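Local coordinates for hydratase ChsH2 (Mycobacterium tuberculosis SUMu008, PDB 4W78), which probably works with its partner ChsH1 as a MaoC-like enoyl-CoA hydratase, adding water to an enoyl-CoA intermediate of cholesterol breakdown, at residues P69-K74 / V122-R127; L78-P83 / D116-T121; A86-T91 / G110-G115. One frame throughout, in Å; residues are numbered along the deposited sequence.

Contact 1 (P69-K74 / V122-R127); sequences PSALIK and VELSMR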
ATOM      1  N   PRO F  69      18.382   6.836  18.277  1.00 18.74           N
ATOM      2  CA  PRO F  69      18.147   7.793  17.194  1.00 19.27           C
ATOM      3  C   PRO F  69      19.411   8.445  16.649  1.00 19.20           C
ATOM      4  O   PRO F  69      19.385   8.864  15.494  1.00 20.38           O
ATOM      5  CB  PRO F  69      17.261   8.868  17.841  1.00 22.72           C
ATOM      6  CG  PRO F  69      16.857   8.340  19.167  1.00 26.11           C
ATOM      7  CD  PRO F  69      17.829   7.295  19.562  1.00 24.18           C
ATOM      8  N   SER F  70      20.478   8.533  17.444  1.00 19.40           N
ATOM      9  CA  SER F  70      21.699   9.190  16.984  1.00 19.93           C
ATOM     10  C   SER F  70      22.567   8.271  16.128  1.00 19.60           C
ATOM     11  O   SER F  70      23.566   8.709  15.553  1.00 21.03           O
ATOM     12  CB  SER F  70      22.515   9.710  18.172  1.00 25.89           C
ATOM     13  OG  SER F  70      22.960   8.628  18.968  1.00 30.78           O
ATOM     14  N   ALA F  71      22.193   6.997  16.052  1.00 17.73           N
ATOM     15  CA  ALA F  71      22.976   6.033  15.289  1.00 19.13           C
ATOM     16  C   ALA F  71      22.943   6.403  13.822  1.00 18.76           C
ATOM     17  O   ALA F  71      21.894   6.796  13.303  1.00 16.49           O
ATOM     18  CB  ALA F  71      22.431   4.645  15.486  1.00 24.48           C
ATOM     19  N   LEU F  72      24.084   6.259  13.152  1.00 17.73           N
ATOM     20  CA  LEU F  72      24.163   6.502  11.717  1.00 17.25           C
ATOM     21  C   LEU F  72      24.544   5.207  11.017  1.00 16.72           C
ATOM     22  O   LEU F  72      25.682   4.741  11.142  1.00 18.22           O
ATOM     23  CB  LEU F  72      25.201   7.583  11.413  1.00 20.37           C
ATOM     24  CG  LEU F  72      24.902   8.977  11.931  1.00 22.45           C
ATOM     25  CD1 LEU F  72      26.143   9.854  11.772  1.00 24.37           C
ATOM     26  CD2 LEU F  72      23.715   9.563  11.181  1.00 25.22           C
ATOM     27  N   ILE F  73      23.596   4.625  10.292  1.00 14.95           N
ATOM     28  CA  ILE F  73      23.852   3.382   9.560  1.00 15.64           C
ATOM     29  C   ILE F  73      24.694   3.639   8.309  1.00 16.36           C
ATOM     30  O   ILE F  73      24.347   4.499   7.492  1.00 16.97           O
ATOM     31  CB  ILE F  73      22.530   2.668   9.173  1.00 14.37           C
ATOM     32  CG1 ILE F  73      21.662   2.404  10.414  1.00 16.69           C
ATOM     33  CG2 ILE F  73      22.817   1.384   8.403  1.00 15.00           C
ATOM     34  CD1 ILE F  73      22.299   1.497  11.454  1.00 19.93           C
ATOM     35  N   LYS F  74      25.798   2.900   8.172  1.00 16.18           N
ATOM     36  CA  LYS F  74      26.752   3.085   7.076  1.00 17.48           C
ATOM     37  C   LYS F  74      26.612   2.003   6.013  1.00 17.70           C
ATOM     38  O   LYS F  74      26.844   2.243   4.824  1.00 17.39           O
ATOM     39  CB  LYS F  74      28.196   3.094   7.620  1.00 20.19           C
ATOM     40  CG  LYS F  74      28.450   4.151   8.694  1.00 22.90           C
ATOM     41  CD  LYS F  74      28.287   5.543   8.121  1.00 27.37           C
ATOM     42  CE  LYS F  74      28.648   6.608   9.145  1.00 32.72           C
ATOM     43  NZ  LYS F  74      28.615   7.970   8.545  1.00 35.49           N
ATOM     44  N   VAL F 122      26.064  -5.252   9.996  1.00 15.80           N
ATOM     45  CA  VAL F 122      25.685  -3.851   9.933  1.00 15.74           C
ATOM     46  C   VAL F 122      26.830  -2.999  10.470  1.00 17.39           C
ATOM     47  O   VAL F 122      27.367  -3.285  11.542  1.00 19.85           O
ATOM     48  CB  VAL F 122      24.440  -3.582  10.791  1.00 16.03           C
ATOM     49  CG1 VAL F 122      24.006  -2.118  10.699  1.00 15.69           C
ATOM     50  CG2 VAL F 122      23.300  -4.518  10.377  1.00 17.01           C
ATOM     51  N   GLU F 123      27.209  -1.972   9.721  1.00 17.33           N
ATOM     52  CA  GLU F 123      28.227  -1.029  10.179  1.00 19.62           C
ATOM     53  C   GLU F 123      27.542   0.292  10.472  1.00 18.74           C
ATOM     54  O   GLU F 123      26.718   0.757   9.701  1.00 16.97           O
ATOM     55  CB  GLU F 123      29.309  -0.843   9.123  1.00 21.39           C
ATOM     56  CG  GLU F 123      30.147  -2.087   8.892  1.00 31.05           C
ATOM     57  CD  GLU F 123      31.234  -1.855   7.865  1.00 37.95           C
ATOM     58  OE1 GLU F 123      31.106  -0.876   7.095  1.00 42.93           O
ATOM     59  OE2 GLU F 123      32.210  -2.636   7.828  1.00 41.98           O
ATOM     60  N   LEU F 124      27.870   0.897  11.606  1.00 20.51           N
ATOM     61  CA  LEU F 124      27.208   2.122  11.991  1.00 20.15           C
ATOM     62  C   LEU F 124      28.150   2.915  12.863  1.00 23.30           C
ATOM     63  O   LEU F 124      29.119   2.373  13.384  1.00 25.80           O
ATOM     64  CB  LEU F 124      25.933   1.828  12.790  1.00 19.08           C
ATOM     65  CG  LEU F 124      26.081   1.208  14.181  1.00 23.43           C
ATOM     66  CD1 LEU F 124      24.897   1.593  15.060  1.00 27.52           C
ATOM     67  CD2 LEU F 124      26.206  -0.307  14.111  1.00 26.17           C
ATOM     68  N   SER F 125      27.860   4.200  13.003  1.00 23.62           N
ATOM     69  CA  SER F 125      28.539   5.016  13.995  1.00 26.93           C
ATOM     70  C   SER F 125      27.508   5.352  15.056  1.00 27.12           C
ATOM     71  O   SER F 125      26.327   5.535  14.755  1.00 24.76           O
ATOM     72  CB  SER F 125      29.079   6.286  13.358  1.00 30.18           C
ATOM     73  OG  SER F 125      28.012   7.151  13.032  1.00 32.54           O
ATOM     74  N   MET F 126      27.944   5.412  16.306  1.00 30.59           N
ATOM     75  CA  MET F 126      27.026   5.706  17.385  1.00 34.84           C
ATOM     76  C   MET F 126      27.613   6.844  18.197  1.00 36.56           C
ATOM     77  O   MET F 126      28.830   6.998  18.274  1.00 39.49           O
ATOM     78  CB  MET F 126      26.808   4.475  18.265  1.00 40.53           C
ATOM     79  CG  MET F 126      25.469   4.465  18.994  1.00 42.65           C
ATOM     80  SD  MET F 126      25.273   3.043  20.089  1.00 62.03           S
ATOM     81  CE  MET F 126      25.905   1.739  19.061  1.00 37.39           C
ATOM     82  N   ARG F 127      26.741   7.645  18.791  1.00 39.10           N
ATOM     83  CA  ARG F 127      27.165   8.818  19.535  1.00 43.06           C
ATOM     84  C   ARG F 127      26.999   8.562  21.022  1.00 48.50           C
ATOM     85  O   ARG F 127      26.239   7.681  21.420  1.00 48.49           O
ATOM     86  CB  ARG F 127      26.319  10.014  19.111  1.00 42.02           C
ATOM     87  CG  ARG F 127      26.906  11.364  19.416  1.00 46.93           C
ATOM     88  CD  ARG F 127      25.888  12.428  19.054  1.00 47.11           C
ATOM     89  NE  ARG F 127      24.652  12.264  19.817  1.00 47.39           N
ATOM     90  CZ  ARG F 127      23.500  12.850  19.512  1.00 43.18           C
ATOM     91  NH1 ARG F 127      23.414  13.631  18.446  1.00 39.18           N
ATOM     92  NH2 ARG F 127      22.429  12.644  20.264  1.00 43.11           N
TER
HETATM   93  O   HOH W   1      26.347   8.454  15.397  1.00 34.31           O

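Contact 2 (L78-P83 / D116-T121); sequences LRLGVP and DHVTAT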
ATOM      1  N   LEU F  78      23.429  -8.532   3.856  1.00 14.22           N
ATOM      2  CA  LEU F  78      22.749  -9.695   4.390  1.00 15.25           C
ATOM      3  C   LEU F  78      22.667 -10.849   3.412  1.00 14.55           C
ATOM      4  O   LEU F  78      22.794 -10.672   2.192  1.00 16.18           O
ATOM      5  CB  LEU F  78      21.363  -9.326   4.931  1.00 18.15           C
ATOM      6  CG  LEU F  78      20.373  -8.670   3.968  1.00 17.92           C
ATOM      7  CD1 LEU F  78      19.653  -9.720   3.138  1.00 19.96           C
ATOM      8  CD2 LEU F  78      19.375  -7.823   4.738  1.00 22.74           C
ATOM      9  N   ARG F  79      22.481 -12.028   3.976  1.00 15.03           N
ATOM     10  CA  ARG F  79      22.277 -13.209   3.171  1.00 15.98           C
ATOM     11  C   ARG F  79      21.081 -13.965   3.728  1.00 17.09           C
ATOM     12  O   ARG F  79      20.914 -14.104   4.945  1.00 17.91           O
ATOM     13  CB  ARG F  79      23.536 -14.078   3.145  1.00 22.47           C
ATOM     14  CG  ARG F  79      24.021 -14.557   4.489  1.00 28.69           C
ATOM     15  CD  ARG F  79      25.120 -15.616   4.322  1.00 32.84           C
ATOM     16  NE  ARG F  79      25.614 -16.063   5.618  1.00 36.09           N
ATOM     17  CZ  ARG F  79      26.599 -16.934   5.794  1.00 39.09           C
ATOM     18  NH1 ARG F  79      27.210 -17.481   4.747  1.00 43.52           N
ATOM     19  NH2 ARG F  79      26.968 -17.262   7.023  1.00 43.75           N
ATOM     20  N   LEU F  80      20.228 -14.435   2.826  1.00 16.19           N
ATOM     21  CA  LEU F  80      19.034 -15.135   3.239  1.00 18.25           C
ATOM     22  C   LEU F  80      19.299 -16.628   3.306  1.00 20.86           C
ATOM     23  O   LEU F  80      20.087 -17.168   2.530  1.00 22.18           O
ATOM     24  CB  LEU F  80      17.875 -14.811   2.293  1.00 21.54           C
ATOM     25  CG  LEU F  80      17.533 -13.314   2.272  1.00 21.15           C
ATOM     26  CD1 LEU F  80      16.357 -13.040   1.369  1.00 26.79           C
ATOM     27  CD2 LEU F  80      17.253 -12.793   3.698  1.00 23.40           C
ATOM     28  N   GLY F  81      18.654 -17.276   4.264  1.00 18.01           N
ATOM     29  CA  GLY F  81      18.706 -18.717   4.393  1.00 20.23           C
ATOM     30  C   GLY F  81      17.326 -19.244   4.064  1.00 20.88           C
ATOM     31  O   GLY F  81      16.903 -19.230   2.912  1.00 23.34           O
ATOM     32  N   VAL F  82      16.606 -19.695   5.081  1.00 21.44           N
ATOM     33  CA  VAL F  82      15.277 -20.242   4.859  1.00 20.08           C
ATOM     34  C   VAL F  82      14.291 -19.098   4.658  1.00 20.06           C
ATOM     35  O   VAL F  82      14.531 -17.981   5.112  1.00 18.49           O
ATOM     36  CB  VAL F  82      14.843 -21.153   6.030  1.00 22.58           C
ATOM     37  CG1 VAL F  82      15.833 -22.293   6.207  1.00 26.68           C
ATOM     38  CG2 VAL F  82      14.708 -20.353   7.315  1.00 23.55           C
ATOM     39  N   PRO F  83      13.185 -19.358   3.954  1.00 15.42           N
ATOM     40  CA  PRO F  83      12.182 -18.309   3.748  1.00 15.01           C
ATOM     41  C   PRO F  83      11.453 -17.940   5.039  1.00 15.51           C
ATOM     42  O   PRO F  83      11.381 -18.746   5.975  1.00 18.81           O
ATOM     43  CB  PRO F  83      11.204 -18.931   2.735  1.00 19.73           C
ATOM     44  CG  PRO F  83      11.937 -20.095   2.149  1.00 21.90           C
ATOM     45  CD  PRO F  83      12.850 -20.595   3.235  1.00 17.39           C
ATOM     46  N   ASP F 116      17.909 -20.496  10.106  1.00 26.62           N
ATOM     47  CA  ASP F 116      18.299 -19.097   9.982  1.00 22.26           C
ATOM     48  C   ASP F 116      17.687 -18.498   8.727  1.00 20.17           C
ATOM     49  O   ASP F 116      17.958 -18.951   7.621  1.00 21.14           O
ATOM     50  CB  ASP F 116      19.822 -18.945   9.924  1.00 23.88           C
ATOM     51  CG  ASP F 116      20.504 -19.331  11.227  1.00 30.30           C
ATOM     52  OD1 ASP F 116      19.808 -19.561  12.239  1.00 30.73           O
ATOM     53  OD2 ASP F 116      21.750 -19.395  11.241  1.00 34.23           O
ATOM     54  N   HIS F 117      16.858 -17.482   8.911  1.00 16.24           N
ATOM     55  CA  HIS F 117      16.217 -16.813   7.795  1.00 15.36           C
ATOM     56  C   HIS F 117      17.111 -15.725   7.218  1.00 15.28           C
ATOM     57  O   HIS F 117      17.213 -15.569   6.013  1.00 15.99           O
ATOM     58  CB  HIS F 117      14.894 -16.191   8.243  1.00 15.97           C
ATOM     59  CG  HIS F 117      14.382 -15.149   7.303  1.00 14.80           C
ATOM     60  ND1 HIS F 117      14.041 -15.428   5.998  1.00 15.42           N
ATOM     61  CD2 HIS F 117      14.184 -13.820   7.469  1.00 16.08           C
ATOM     62  CE1 HIS F 117      13.640 -14.315   5.403  1.00 16.43           C
ATOM     63  NE2 HIS F 117      13.714 -13.327   6.280  1.00 17.79           N
ATOM     64  N   VAL F 118      17.752 -14.958   8.090  1.00 17.03           N
ATOM     65  CA  VAL F 118      18.623 -13.893   7.624  1.00 16.25           C
ATOM     66  C   VAL F 118      19.860 -13.777   8.513  1.00 17.50           C
ATOM     67  O   VAL F 118      19.786 -13.929   9.727  1.00 18.11           O
ATOM     68  CB  VAL F 118      17.870 -12.539   7.498  1.00 19.87           C
ATOM     69  CG1 VAL F 118      17.316 -12.082   8.833  1.00 21.50           C
ATOM     70  CG2 VAL F 118      18.768 -11.463   6.864  1.00 22.72           C
ATOM     71  N   THR F 119      21.002 -13.556   7.877  1.00 15.41           N
ATOM     72  CA  THR F 119      22.253 -13.310   8.580  1.00 16.00           C
ATOM     73  C   THR F 119      22.818 -12.021   8.019  1.00 15.33           C
ATOM     74  O   THR F 119      22.978 -11.877   6.793  1.00 15.56           O
ATOM     75  CB  THR F 119      23.229 -14.472   8.366  1.00 19.77           C
ATOM     76  OG1 THR F 119      22.619 -15.682   8.834  1.00 25.49           O
ATOM     77  CG2 THR F 119      24.527 -14.249   9.126  1.00 19.68           C
ATOM     78  N   ALA F 120      23.098 -11.060   8.896  1.00 14.77           N
ATOM     79  CA  ALA F 120      23.453  -9.734   8.416  1.00 15.76           C
ATOM     80  C   ALA F 120      24.610  -9.140   9.186  1.00 16.08           C
ATOM     81  O   ALA F 120      24.861  -9.491  10.334  1.00 17.90           O
ATOM     82  CB  ALA F 120      22.259  -8.805   8.488  1.00 18.50           C
ATOM     83  N   THR F 121      25.313  -8.246   8.515  1.00 15.32           N
ATOM     84  CA  THR F 121      26.402  -7.491   9.123  1.00 16.69           C
ATOM     85  C   THR F 121      26.078  -6.020   8.908  1.00 17.31           C
ATOM     86  O   THR F 121      25.808  -5.589   7.782  1.00 17.98           O
ATOM     87  CB  THR F 121      27.761  -7.842   8.483  1.00 23.38           C
ATOM     88  OG1 THR F 121      28.036  -9.237   8.662  1.00 31.48           O
ATOM     89  CG2 THR F 121      28.861  -7.050   9.137  1.00 23.35           C
TER
HETATM   90  O   HOH W   2      20.933 -16.671   6.763  1.00 27.31           O

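Contact 3 (A86-T91 / G110-G115); sequences AYDTVT and GRNTLG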
ATOM      1  N   ALA F  86       4.383 -16.911   5.781  1.00 13.81           N
ATOM      2  CA  ALA F  86       3.254 -16.523   6.620  1.00 14.55           C
ATOM      3  C   ALA F  86       3.134 -17.467   7.812  1.00 16.88           C
ATOM      4  O   ALA F  86       3.272 -18.692   7.673  1.00 18.07           O
ATOM      5  CB  ALA F  86       1.948 -16.503   5.813  1.00 13.64           C
ATOM      6  N   TYR F  87       2.914 -16.853   8.976  1.00 16.61           N
ATOM      7  CA  TYR F  87       2.717 -17.513  10.274  1.00 18.14           C
ATOM      8  C   TYR F  87       3.984 -17.965  10.980  1.00 18.40           C
ATOM      9  O   TYR F  87       3.920 -18.443  12.117  1.00 21.52           O
ATOM     10  CB  TYR F  87       1.693 -18.651  10.205  1.00 20.47           C
ATOM     11  CG  TYR F  87       0.409 -18.217   9.553  1.00 18.41           C
ATOM     12  CD1 TYR F  87      -0.380 -17.231  10.125  1.00 17.45           C
ATOM     13  CD2 TYR F  87      -0.003 -18.785   8.357  1.00 19.98           C
ATOM     14  CE1 TYR F  87      -1.563 -16.828   9.525  1.00 18.30           C
ATOM     15  CE2 TYR F  87      -1.178 -18.389   7.742  1.00 20.39           C
ATOM     16  CZ  TYR F  87      -1.950 -17.407   8.328  1.00 20.01           C
ATOM     17  OH  TYR F  87      -3.123 -17.016   7.730  1.00 22.54           O
ATOM     18  N   ASP F  88       5.129 -17.818  10.319  1.00 17.39           N
ATOM     19  CA  ASP F  88       6.400 -18.049  10.989  1.00 17.00           C
ATOM     20  C   ASP F  88       6.697 -16.853  11.872  1.00 19.22           C
ATOM     21  O   ASP F  88       6.361 -15.709  11.541  1.00 19.45           O
ATOM     22  CB  ASP F  88       7.568 -18.144  10.006  1.00 18.89           C
ATOM     23  CG  ASP F  88       7.598 -19.436   9.209  1.00 28.35           C
ATOM     24  OD1 ASP F  88       6.923 -20.415   9.596  1.00 34.57           O
ATOM     25  OD2 ASP F  88       8.347 -19.467   8.192  1.00 28.31           O
ATOM     26  N   THR F  89       7.368 -17.125  12.979  1.00 19.87           N
ATOM     27  CA  THR F  89       7.888 -16.076  13.826  1.00 20.75           C
ATOM     28  C   THR F  89       9.398 -16.067  13.689  1.00 20.42           C
ATOM     29  O   THR F  89      10.052 -17.100  13.842  1.00 23.56           O
ATOM     30  CB  THR F  89       7.513 -16.313  15.293  1.00 24.76           C
ATOM     31  OG1 THR F  89       6.090 -16.241  15.431  1.00 25.40           O
ATOM     32  CG2 THR F  89       8.161 -15.253  16.182  1.00 27.34           C
ATOM     33  N   VAL F  90       9.945 -14.894  13.401  1.00 17.70           N
ATOM     34  CA  VAL F  90      11.389 -14.725  13.321  1.00 18.50           C
ATOM     35  C   VAL F  90      11.872 -14.020  14.578  1.00 18.02           C
ATOM     36  O   VAL F  90      11.317 -12.998  14.986  1.00 20.82           O
ATOM     37  CB  VAL F  90      11.808 -13.975  12.041  1.00 20.59           C
ATOM     38  CG1 VAL F  90      13.247 -13.482  12.147  1.00 24.06           C
ATOM     39  CG2 VAL F  90      11.639 -14.895  10.847  1.00 18.39           C
ATOM     40  N   THR F  91      12.875 -14.616  15.213  1.00 17.26           N
ATOM     41  CA  THR F  91      13.506 -14.037  16.384  1.00 19.80           C
ATOM     42  C   THR F  91      14.855 -13.471  15.966  1.00 20.64           C
ATOM     43  O   THR F  91      15.714 -14.194  15.464  1.00 18.09           O
ATOM     44  CB  THR F  91      13.701 -15.100  17.470  1.00 23.78           C
ATOM     45  OG1 THR F  91      12.421 -15.579  17.895  1.00 27.05           O
ATOM     46  CG2 THR F  91      14.434 -14.520  18.664  1.00 24.73           C
ATOM     47  N   GLY F 110      18.362 -13.509  12.161  1.00 18.30           N
ATOM     48  CA  GLY F 110      16.939 -13.728  12.357  1.00 19.38           C
ATOM     49  C   GLY F 110      16.645 -15.194  12.109  1.00 18.11           C
ATOM     50  O   GLY F 110      16.922 -15.705  11.036  1.00 18.70           O
ATOM     51  N   ARG F 111      16.106 -15.872  13.118  1.00 18.93           N
ATOM     52  CA  ARG F 111      15.847 -17.303  13.015  1.00 28.96           C
ATOM     53  C   ARG F 111      14.359 -17.572  13.126  1.00 27.86           C
ATOM     54  O   ARG F 111      13.668 -16.945  13.930  1.00 21.83           O
ATOM     55  CB  ARG F 111      16.583 -18.047  14.136  1.00 32.15           C
ATOM     56  CG  ARG F 111      18.074 -17.793  14.160  1.00 32.71           C
ATOM     57  CD  ARG F 111      18.768 -18.577  15.262  1.00 35.18           C
ATOM     58  NE  ARG F 111      20.219 -18.526  15.118  1.00 36.79           N
ATOM     59  CZ  ARG F 111      21.003 -17.629  15.710  1.00 35.62           C
ATOM     60  NH1 ARG F 111      20.481 -16.692  16.496  1.00 32.49           N
ATOM     61  NH2 ARG F 111      22.316 -17.668  15.511  1.00 37.26           N
ATOM     62  N   ASN F 112      13.853 -18.499  12.320  1.00 30.33           N
ATOM     63  CA  ASN F 112      12.505 -19.009  12.538  1.00 31.52           C
ATOM     64  C   ASN F 112      12.597 -20.472  12.953  1.00 37.83           C
ATOM     65  O   ASN F 112      13.694 -20.997  13.114  1.00 36.63           O
ATOM     66  CB  ASN F 112      11.558 -18.758  11.344  1.00 35.26           C
ATOM     67  CG  ASN F 112      11.965 -19.507  10.083  1.00 38.16           C
ATOM     68  OD1 ASN F 112      12.889 -20.313  10.087  1.00 41.30           O
ATOM     69  ND2 ASN F 112      11.255 -19.243   8.993  1.00 42.55           N
ATOM     70  N   THR F 113      11.465 -21.127  13.157  1.00 41.15           N
ATOM     71  CA  THR F 113      11.508 -22.448  13.774  1.00 44.95           C
ATOM     72  C   THR F 113      12.375 -23.440  12.989  1.00 48.35           C
ATOM     73  O   THR F 113      13.096 -24.249  13.576  1.00 52.80           O
ATOM     74  CB  THR F 113      10.093 -22.991  14.015  1.00 48.63           C
ATOM     75  OG1 THR F 113       9.224 -22.514  12.983  1.00 48.67           O
ATOM     76  CG2 THR F 113       9.577 -22.489  15.358  1.00 45.66           C
ATOM     77  N   LEU F 114      12.331 -23.328  11.665  1.00 47.15           N
ATOM     78  CA  LEU F 114      13.110 -24.187  10.776  1.00 50.36           C
ATOM     79  C   LEU F 114      14.612 -23.904  10.824  1.00 47.87           C
ATOM     80  O   LEU F 114      15.408 -24.814  11.049  1.00 52.50           O
ATOM     81  CB  LEU F 114      12.609 -24.050   9.337  1.00 51.87           C
ATOM     82  N   GLY F 115      15.004 -22.655  10.601  1.00 40.07           N
ATOM     83  CA  GLY F 115      16.417 -22.331  10.579  1.00 40.04           C
ATOM     84  C   GLY F 115      16.706 -20.847  10.550  1.00 36.02           C
ATOM     85  O   GLY F 115      15.864 -20.033  10.931  1.00 32.48           O
TER
HETATM   86  O   HOH W   3       8.326 -20.068  12.911  1.00 34.82           O
HETATM   87  O   HOH W   4      17.988 -15.305  16.635  1.00 27.43           O

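Contact 1 (P69-K74 / V122-R127)
Leu72 and Ser125 face each other as a hydrogen-bonded antiparallel pair. Leu72 N gives its hydrogen to Ser125 O at 2.9 Å, with an N-H...O angle of 173° and the donor in the carbonyl plane. Ser125 N returns a bond to Leu72 O. Two residues on, Lys74 N donates to Glu123 O at 2.8 Å. Beside the first pair, Ser125 OG lies against the Leu72 side chain, 3.3 Å from Leu72 CB. A chi1 of 71° turns the hydroxyl to that carbon.

Ile73 and Leu124 form the next pair, of the non-hydrogen-bonded kind, and their side chains lie on the other face of the sheet. Ile73 CD1 touches Leu124 CB at 3.9 Å and also packs on Val122 CG1. The methyl of Ala71 meets Leu124 CD1 on the same apolar side.

Beyond the Leu72-Ser125 pair the regular strand bonding ends. Here a water donates to Ser70 O at 2.8 Å and, weakly, to Ser125 O. Ser70 CB sits 3.5 Å above the Arg127 guanidinium plane, over its centre. The bend of the arginine chain at chi3 (60°) helps bring the group under the serine. Its NH1 is held by Ala54 O of the ChsH1 chain.

The contact joins the start of strand 72-80 to the end of strand 116-125. An antiparallel sheet curved round a long helix, here 52-67, is the hot-dog fold of MaoC-like hydratases. Val122 and Leu124 pack on that helix, and Leu124 also touches strand 103-111. The ChsH1 chain closes in from the side of strand 72-80, where its Tyr112 OH bonds Ile73 N.

Contact 2 (L78-P83 / D116-T121)
His117 meets Val82 through its side chain as well as through the neighbouring backbone. His117 CB lies 3.6 Å from Val82 O. CG keeps about the same distance to that oxygen, and ND1 then donates to it at 2.7 Å. The bond is nearly straight at 164°, and the oxygen lies only 5° out of the ring plane. CG stands anti to the backbone N (chi1 162°), which carries the ring across to the Val82 carbonyl. CE1 is farther from that oxygen, and Leu80 CD2 lies over one face of the ring. At the far end NE2 is bonded to Asp55 OD1 of helix 52-67.

Arg79 and Thr119 exchange two N-H...O bonds as a hydrogen-bonded antiparallel pair. Gly81 N bonds His117 O at 2.8 Å, with the donor well above the carbonyl plane. Val82 N bonds Asp116 O.

On one face Leu78 CB packs 3.7 Å from Ala120 CB, and Leu80 CD2 meets Val118 CG2 at 3.8 Å. On the other, Arg79 runs beside Thr119, whose CB lies at the guanidinium edge. A water joins Arg79 O to Thr119 OG1.

The sheet runs on into the ChsH1 chain at Leu78 and Arg79. Strand 116-125 also pairs with strand 103-111, where His117 and Val118 both face Gly110 in a classic beta bulge. Both ring nitrogens of this buried histidine have partners, which fixes its rotation and ties strand 116-125, the loop after strand 72-80 and helix 52-67 together. With a carbonyl at ND1 and a carboxylate at NE2, the ring may carry a proton on both.

Contact 3 (A86-T91 / G110-G115)
The beta hairpin of strands 89-100 and 103-111 opens at this contact, where its far ends meet and then separate. Thr91 and Arg111 form the antiparallel hydrogen-bonded pair. Thr91 N gives to Arg111 O at 2.8 Å, and Arg111 N gives to Thr91 O at 2.9 Å. Both bonds have an N-H...O angle of 168°. A water donates to Thr91 O and accepts from Arg111 NH1, so it links the strand to the arginine tip. The NE of that arginine makes a salt bridge to Asp116.

Val90 packs its two methyls on Gly110 and Asn112 of the facing chain segment. With CG1 anti to the backbone N (chi1 165°), that methyl lies 3.7 Å from Gly110 CA, and CG2 reaches Asn112 CB at 3.9 Å. Asn112 CB also approaches Thr89 O at 3.4 Å.

Beyond the pair, Asp88 and Asn112 meet side chain to side chain. Asp88 OD2 is 3.0 Å from Asn112 ND2, and the carboxylate and amide planes stand 83° apart. Asp88 OD2 is hydrogen-bonded to Tyr85 N. Asn112 ND2 makes a weak hydrogen bond to Pro83 O. A further water accepts from Thr89 N and lies 2.6 Å from Thr113 OG1.

The amide oxygen of Asn112 turns back into its own loop. Asn112 OD1 accepts from Gly115 N at 3.2 Å, almost straight, and Asn112 N bonds Gly115 O. These two bonds close the tight turn that leads into strand 116-125. A side-chain oxygen taking the backbone N-H three residues on is an Asx motif.

From the N terminus, strand 7-14 and helices 17-26, 37-42 and 52-67 come before any of the contacts. The chain then enters strand 72-80, whose start belongs to contact 1 and whose end belongs to contact 2. The loop after it leads into strand 89-100 and contact 3. Contact 3 closes first, when strand 103-111 comes back. Strand 116-125 next closes contact 2 and finally contact 1. The three loops therefore nest without crossing, 3 within 2 within 1. Contacts 1 and 2 join one pair of strands at its two ends. Contacts 2 and 3 touch through the backbone of neighbouring strands and through residues 82-83 against Asn112, so the strand pairs merge into one antiparallel sheet.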